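PDB 5EDF: FrpC operon protein from Neisseria meningitidis, which is of unknown function but binds the FrpC protein, and is an iron-regulated protein, putatively involved in adhesion. Local coordinates for residues Q213-E216 against Q217-S221; M28-P31 against Y32-A36; Q201-Q205 against Q206-G210. All coordinates share one frame; numbering follows the deposited sequence.

Contact 1 (Q213-E216 against Q217-S221); sequences QQVE and QLVQS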
# COMPACT_ATOMS: atom_id res chain seq x y z
N GLN A 213 -3.60 -2.43 8.48
CA GLN A 213 -3.77 -3.74 9.08
C GLN A 213 -4.05 -4.78 8.00
O GLN A 213 -3.57 -5.92 8.07
CB GLN A 213 -4.89 -3.72 10.13
CG GLN A 213 -4.54 -2.94 11.36
CD GLN A 213 -5.72 -2.72 12.31
OE1 GLN A 213 -6.88 -2.72 11.91
NE2 GLN A 213 -5.41 -2.48 13.56
N GLN A 214 -4.85 -4.42 7.00
CA GLN A 214 -5.12 -5.33 5.89
C GLN A 214 -3.85 -5.63 5.08
O GLN A 214 -3.61 -6.75 4.70
CB GLN A 214 -6.23 -4.78 5.00
CG GLN A 214 -7.58 -4.72 5.74
CD GLN A 214 -8.56 -3.82 5.03
OE1 GLN A 214 -8.50 -3.66 3.81
NE2 GLN A 214 -9.46 -3.22 5.79
N VAL A 215 -3.00 -4.61 4.88
CA VAL A 215 -1.74 -4.79 4.17
C VAL A 215 -0.82 -5.72 4.96
O VAL A 215 -0.20 -6.60 4.38
CB VAL A 215 -1.06 -3.45 3.88
CG1 VAL A 215 0.32 -3.69 3.31
CG2 VAL A 215 -1.90 -2.64 2.93
N GLU A 216 -0.74 -5.55 6.27
CA GLU A 216 0.12 -6.39 7.11
C GLU A 216 -0.34 -7.85 7.00
O GLU A 216 0.47 -8.74 6.81
CB GLU A 216 0.03 -5.95 8.56
CG GLU A 216 0.61 -4.62 8.85
CD GLU A 216 0.53 -4.25 10.31
OE1 GLU A 216 -0.58 -3.98 10.83
OE2 GLU A 216 1.62 -4.20 10.91
N GLN A 217 -1.64 -8.09 7.09
CA GLN A 217 -2.17 -9.44 6.98
C GLN A 217 -1.86 -10.03 5.59
O GLN A 217 -1.47 -11.21 5.47
CB GLN A 217 -3.67 -9.44 7.29
CG GLN A 217 -4.37 -10.78 7.23
CD GLN A 217 -5.89 -10.61 7.36
OE1 GLN A 217 -6.54 -10.00 6.50
NE2 GLN A 217 -6.44 -11.12 8.45
N LEU A 218 -2.02 -9.20 4.57
CA LEU A 218 -1.79 -9.64 3.19
C LEU A 218 -0.33 -10.05 2.97
O LEU A 218 -0.02 -11.13 2.47
CB LEU A 218 -2.23 -8.52 2.23
CG LEU A 218 -2.10 -8.80 0.74
CD1 LEU A 218 -2.92 -10.03 0.34
CD2 LEU A 218 -2.53 -7.57 -0.02
N VAL A 219 0.59 -9.20 3.36
CA VAL A 219 2.03 -9.48 3.15
C VAL A 219 2.40 -10.72 3.97
O VAL A 219 3.10 -11.60 3.48
CB VAL A 219 2.88 -8.24 3.52
CG1 VAL A 219 4.38 -8.59 3.62
CG2 VAL A 219 2.61 -7.10 2.53
N GLN A 220 1.89 -10.83 5.19
CA GLN A 220 2.19 -12.02 6.00
C GLN A 220 1.65 -13.29 5.36
O GLN A 220 2.26 -14.35 5.49
CB GLN A 220 1.67 -11.86 7.42
CG GLN A 220 2.47 -10.82 8.22
CD GLN A 220 1.87 -10.47 9.55
OE1 GLN A 220 0.65 -10.38 9.69
NE2 GLN A 220 2.74 -10.25 10.53
N SER A 221 0.53 -13.19 4.64
CA SER A 221 -0.08 -14.36 3.97
C SER A 221 0.84 -14.89 2.84
O SER A 221 0.76 -16.05 2.50
CB SER A 221 -1.48 -14.06 3.41
OG SER A 221 -1.44 -13.38 2.18
O HOH W 1 -5.51 -8.74 4.30

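Contact 2 (M28-P31 against Y32-A36); sequences MVIP and YGYLA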
# COMPACT_ATOMS: atom_id res chain seq x y z
N MSE A 28 8.53 -15.75 -1.41
CA MSE A 28 7.24 -15.17 -1.22
C MSE A 28 6.36 -15.78 -2.27
O MSE A 28 6.75 -15.82 -3.45
CB MSE A 28 7.31 -13.68 -1.44
CG MSE A 28 6.14 -12.93 -0.97
SE MSE A 28 6.47 -11.01 -0.66
CE MSE A 28 6.66 -10.91 1.27
N VAL A 29 5.17 -16.23 -1.89
CA VAL A 29 4.26 -16.91 -2.81
C VAL A 29 2.98 -16.08 -2.88
O VAL A 29 2.31 -15.91 -1.86
CB VAL A 29 3.95 -18.36 -2.38
CG1 VAL A 29 2.94 -18.99 -3.31
CG2 VAL A 29 5.24 -19.16 -2.37
N ILE A 30 2.68 -15.49 -4.05
CA ILE A 30 1.66 -14.45 -4.17
C ILE A 30 0.54 -14.93 -5.07
O ILE A 30 0.79 -15.30 -6.21
CB ILE A 30 2.27 -13.17 -4.75
CG1 ILE A 30 3.42 -12.71 -3.84
CG2 ILE A 30 1.19 -12.05 -4.88
CD1 ILE A 30 4.01 -11.35 -4.19
N PRO A 31 -0.72 -14.91 -4.58
CA PRO A 31 -1.83 -15.19 -5.51
C PRO A 31 -1.79 -14.25 -6.71
O PRO A 31 -1.59 -13.04 -6.54
CB PRO A 31 -3.08 -15.00 -4.66
CG PRO A 31 -2.59 -15.22 -3.24
CD PRO A 31 -1.20 -14.64 -3.23
N TYR A 32 -1.92 -14.79 -7.91
CA TYR A 32 -1.53 -14.05 -9.09
C TYR A 32 -2.41 -12.87 -9.40
O TYR A 32 -1.97 -11.95 -10.11
CB TYR A 32 -1.36 -14.99 -10.29
CG TYR A 32 -2.59 -15.39 -11.05
CD1 TYR A 32 -3.75 -15.87 -10.44
CD2 TYR A 32 -2.58 -15.37 -12.44
CE1 TYR A 32 -4.85 -16.27 -11.18
CE2 TYR A 32 -3.65 -15.78 -13.16
CZ TYR A 32 -4.79 -16.25 -12.55
OH TYR A 32 -5.87 -16.69 -13.28
N GLY A 33 -3.63 -12.82 -8.87
CA GLY A 33 -4.48 -11.68 -9.04
C GLY A 33 -4.01 -10.39 -8.41
O GLY A 33 -4.53 -9.33 -8.72
N TYR A 34 -2.99 -10.46 -7.55
CA TYR A 34 -2.36 -9.26 -6.99
C TYR A 34 -1.26 -8.71 -7.88
O TYR A 34 -0.61 -7.76 -7.50
CB TYR A 34 -1.76 -9.61 -5.61
CG TYR A 34 -2.81 -9.88 -4.57
CD1 TYR A 34 -3.61 -8.86 -4.05
CD2 TYR A 34 -3.04 -11.17 -4.11
CE1 TYR A 34 -4.59 -9.13 -3.09
CE2 TYR A 34 -3.99 -11.41 -3.15
CZ TYR A 34 -4.76 -10.40 -2.64
OH TYR A 34 -5.75 -10.66 -1.70
N LEU A 35 -1.07 -9.30 -9.06
CA LEU A 35 0.05 -8.97 -9.96
C LEU A 35 -0.39 -8.37 -11.29
O LEU A 35 0.19 -8.67 -12.34
CB LEU A 35 0.93 -10.21 -10.19
CG LEU A 35 1.50 -10.85 -8.91
CD1 LEU A 35 2.08 -12.23 -9.24
CD2 LEU A 35 2.50 -9.96 -8.20
N ALA A 36 -1.38 -7.49 -11.25
CA ALA A 36 -1.95 -6.93 -12.47
C ALA A 36 -0.94 -6.22 -13.37
O ALA A 36 -1.13 -6.15 -14.60
CB ALA A 36 -3.15 -6.01 -12.16

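Contact 3 (Q201-Q205 against Q206-G210); sequences QQLTQ and QELVG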
# COMPACT_ATOMS: atom_id res chain seq x y z
N GLN A 201 -11.05 13.20 -0.05
CA GLN A 201 -11.60 13.56 1.26
C GLN A 201 -10.64 13.19 2.40
O GLN A 201 -9.87 12.22 2.30
CB GLN A 201 -12.98 12.90 1.47
CG GLN A 201 -12.96 11.39 1.81
CD GLN A 201 -12.87 10.48 0.60
OE1 GLN A 201 -12.67 10.94 -0.54
NE2 GLN A 201 -13.02 9.19 0.85
N GLN A 202 -10.63 13.97 3.47
CA GLN A 202 -9.90 13.60 4.67
C GLN A 202 -10.39 12.24 5.18
O GLN A 202 -11.58 11.97 5.23
CB GLN A 202 -10.04 14.68 5.74
CG GLN A 202 -9.14 14.51 6.94
CD GLN A 202 -9.32 15.59 8.00
OE1 GLN A 202 -9.85 16.66 7.72
NE2 GLN A 202 -8.84 15.31 9.20
N LEU A 203 -9.45 11.39 5.57
CA LEU A 203 -9.73 10.06 6.02
C LEU A 203 -9.47 10.00 7.52
O LEU A 203 -8.61 10.70 8.05
CB LEU A 203 -8.83 9.06 5.27
CG LEU A 203 -9.03 9.05 3.76
CD1 LEU A 203 -8.00 8.10 3.08
CD2 LEU A 203 -10.46 8.65 3.36
N THR A 204 -10.19 9.14 8.21
CA THR A 204 -10.03 9.00 9.63
C THR A 204 -8.88 8.08 9.95
O THR A 204 -8.41 7.31 9.10
CB THR A 204 -11.28 8.42 10.30
OG1 THR A 204 -11.43 7.05 9.90
CG2 THR A 204 -12.55 9.20 9.94
N GLN A 205 -8.41 8.12 11.19
CA GLN A 205 -7.39 7.21 11.64
C GLN A 205 -7.85 5.76 11.47
O GLN A 205 -7.04 4.89 11.14
CB GLN A 205 -6.99 7.47 13.08
CG GLN A 205 -5.81 6.63 13.52
CD GLN A 205 -5.38 6.85 14.96
OE1 GLN A 205 -6.05 7.53 15.74
NE2 GLN A 205 -4.27 6.22 15.35
N GLN A 206 -9.13 5.52 11.70
CA GLN A 206 -9.66 4.17 11.59
C GLN A 206 -9.58 3.67 10.15
O GLN A 206 -9.25 2.50 9.91
CB GLN A 206 -11.09 4.08 12.13
CG GLN A 206 -11.22 4.30 13.64
CD GLN A 206 -11.40 5.76 14.06
OE1 GLN A 206 -11.20 6.70 13.28
NE2 GLN A 206 -11.79 5.95 15.31
N GLU A 207 -9.89 4.53 9.18
CA GLU A 207 -9.76 4.16 7.77
C GLU A 207 -8.31 3.87 7.40
O GLU A 207 -8.02 2.88 6.74
CB GLU A 207 -10.29 5.27 6.87
CG GLU A 207 -11.81 5.39 6.91
CD GLU A 207 -12.31 6.58 6.11
OE1 GLU A 207 -12.06 7.74 6.53
OE2 GLU A 207 -13.03 6.36 5.10
N LEU A 208 -7.40 4.72 7.86
CA LEU A 208 -5.98 4.60 7.51
C LEU A 208 -5.30 3.41 8.19
O LEU A 208 -4.65 2.60 7.53
CB LEU A 208 -5.27 5.91 7.85
CG LEU A 208 -5.74 7.15 7.11
CD1 LEU A 208 -5.22 8.45 7.76
CD2 LEU A 208 -5.25 7.07 5.68
N VAL A 209 -5.47 3.28 9.51
CA VAL A 209 -4.96 2.10 10.23
C VAL A 209 -5.61 0.82 9.73
O VAL A 209 -4.93 -0.20 9.56
CB VAL A 209 -5.09 2.26 11.78
CG1 VAL A 209 -4.71 0.95 12.49
CG2 VAL A 209 -4.17 3.37 12.25
N GLY A 210 -6.91 0.85 9.46
CA GLY A 210 -7.58 -0.33 8.94
C GLY A 210 -6.94 -0.82 7.66
O GLY A 210 -6.76 -2.03 7.47
O HOH W 2 -14.06 8.16 3.39
O HOH W 3 -13.44 9.92 5.84

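Contact 1 (Q213-E216 against Q217-S221)
Q214 O takes two donors, L218 N at 2.9 Å and a water at 2.8 Å. That water also donates to Q217 OE1, at 2.7 Å, so the amide of Q217 is tied through it to the backbone one turn earlier; CG set anti to the backbone N (chi1 -179°) and an extended chain carry OE1 there. Q217 N, V219 N and Q220 N serve Q213 O, V215 O and E216 O in the same i to i+4 pattern. All of this belongs to the long C-terminal helix 205-224, which lies across one face of the large antiparallel sheet. V215 and V219 form an apolar strip on the side toward the sheet: they point the same way, V215 CG1 standing 4.2 Å from V219 CG2, with V215 over V191 and Y193 and V219 over I186. Polar ends find partners beyond the helix: E216, though buried and also touching I186, has its OE2 in a salt bridge with K155, Q214 NE2 donates to the backbone oxygen of W74, and Q220 NE2 to N187. S221 OG turns back to donate to L218 O at 2.7 Å, in the carbonyl plane and on a lone pair.

Contact 2 (M28-P31 against Y32-A36)
P31 and Y34 meet closely where strand 26-31 gives way to a turn. The proline ring lies obliquely against the tyrosine, its CB 3.9 Å from Y34 CD2, while P31 O sits at the edge of the aromatic ring, near its plane and 3.4 Å from CD2. P31 O also accepts from Y34 N at 3.1 Å in a nearly straight bond (168°), although the N-H comes in tilted from the carbonyl plane. Next to it, I30 CG2 packs 3.9 Å from Y34 CB and 4.1 Å from L35 CD2. I30 CG2 is anti to the backbone N, and this turns the methyl forward toward Y34 and L35. The i to i+3 bond from Y34 N to P31 O, repeated by L35 N to Y32 O, makes a short 3-10 turn beginning at Y32, which follows the edge strand of the small mixed sheet and leads on to strand 39-40. I30, Y34 and L35 are buried: I30 touches I61 and I63, and Y34 touches V65. P31 is engaged on one part only, packed on Y34 and on F222 of helix 205-224, while the residue as a whole stays partly exposed. Y32 finds its partners outside the contact: its hydroxyl is hydrogen-bonded to the backbone oxygen of P9, and its ring makes an edge-to-face stack with H17.

Contact 3 (Q201-Q205 against Q206-G210)
T204 and E207 exchange two hydrogen bonds in a capping box at the start of helix 205-224. E207 OE1 accepts from T204 N at 2.9 Å through its anti lone pair, and E207 N donates to T204 OG1 at 3.0 Å. With chi1 at 68°, OG1 sits between the backbone N and the carbonyl carbon of T204, facing the first turn. Two waters carry the polar network outward: one donates to E207 OE1 and to Q202 O, the other donates to E207 OE2 at 2.7 Å and accepts from Q201 NE2. E207 OE2 also accepts from W74 NE1. L208 N to T204 O and V209 N to Q205 O then begin the regular helical bonding. Around this core, the E207 side chain crosses that of L203 at about a right angle, E207 OE1 lying 3.7 Å from L203 CD2. L203 CD1 meets L208 CD2 at 3.9 Å, a hydrophobic staple alongside the capping box, and L208 reaches on to I163 and Y153 of the large sheet. Q205 and V209 run side by side, Q205 CG 3.9 Å from V209 CG2, and the Q205 amide is held at its end by S128 and the backbone N of A129. The box thus gives two N-H groups at the helix start acceptors that no preceding turn could supply, and the carboxylate near this N-terminus would probably be stabilised by the helix dipole.

Contacts 1 and 3 share helix 205-224, contact 3 at its capped start and contact 1 further along, with centres about 17 Å apart; contact 2 lies on the other side of the chain's centre from contact 3. Contact 2 is the buried one, mainly apolar, while the other two are partly buried, each with an apolar side on the large sheet and a polar side carrying ordered water. Side-chain to backbone bonds distinguish the cap, whereas contact 1 is joined by backbone bonds. The helix joins 1 to 2 directly: L218 CD1 packs 3.5 Å from Y34 CZ, and V219 CG1 lies 4.0 Å from CE of selenomethionine M28. W74 links the two helical contacts, accepting from Q214 and donating to E207.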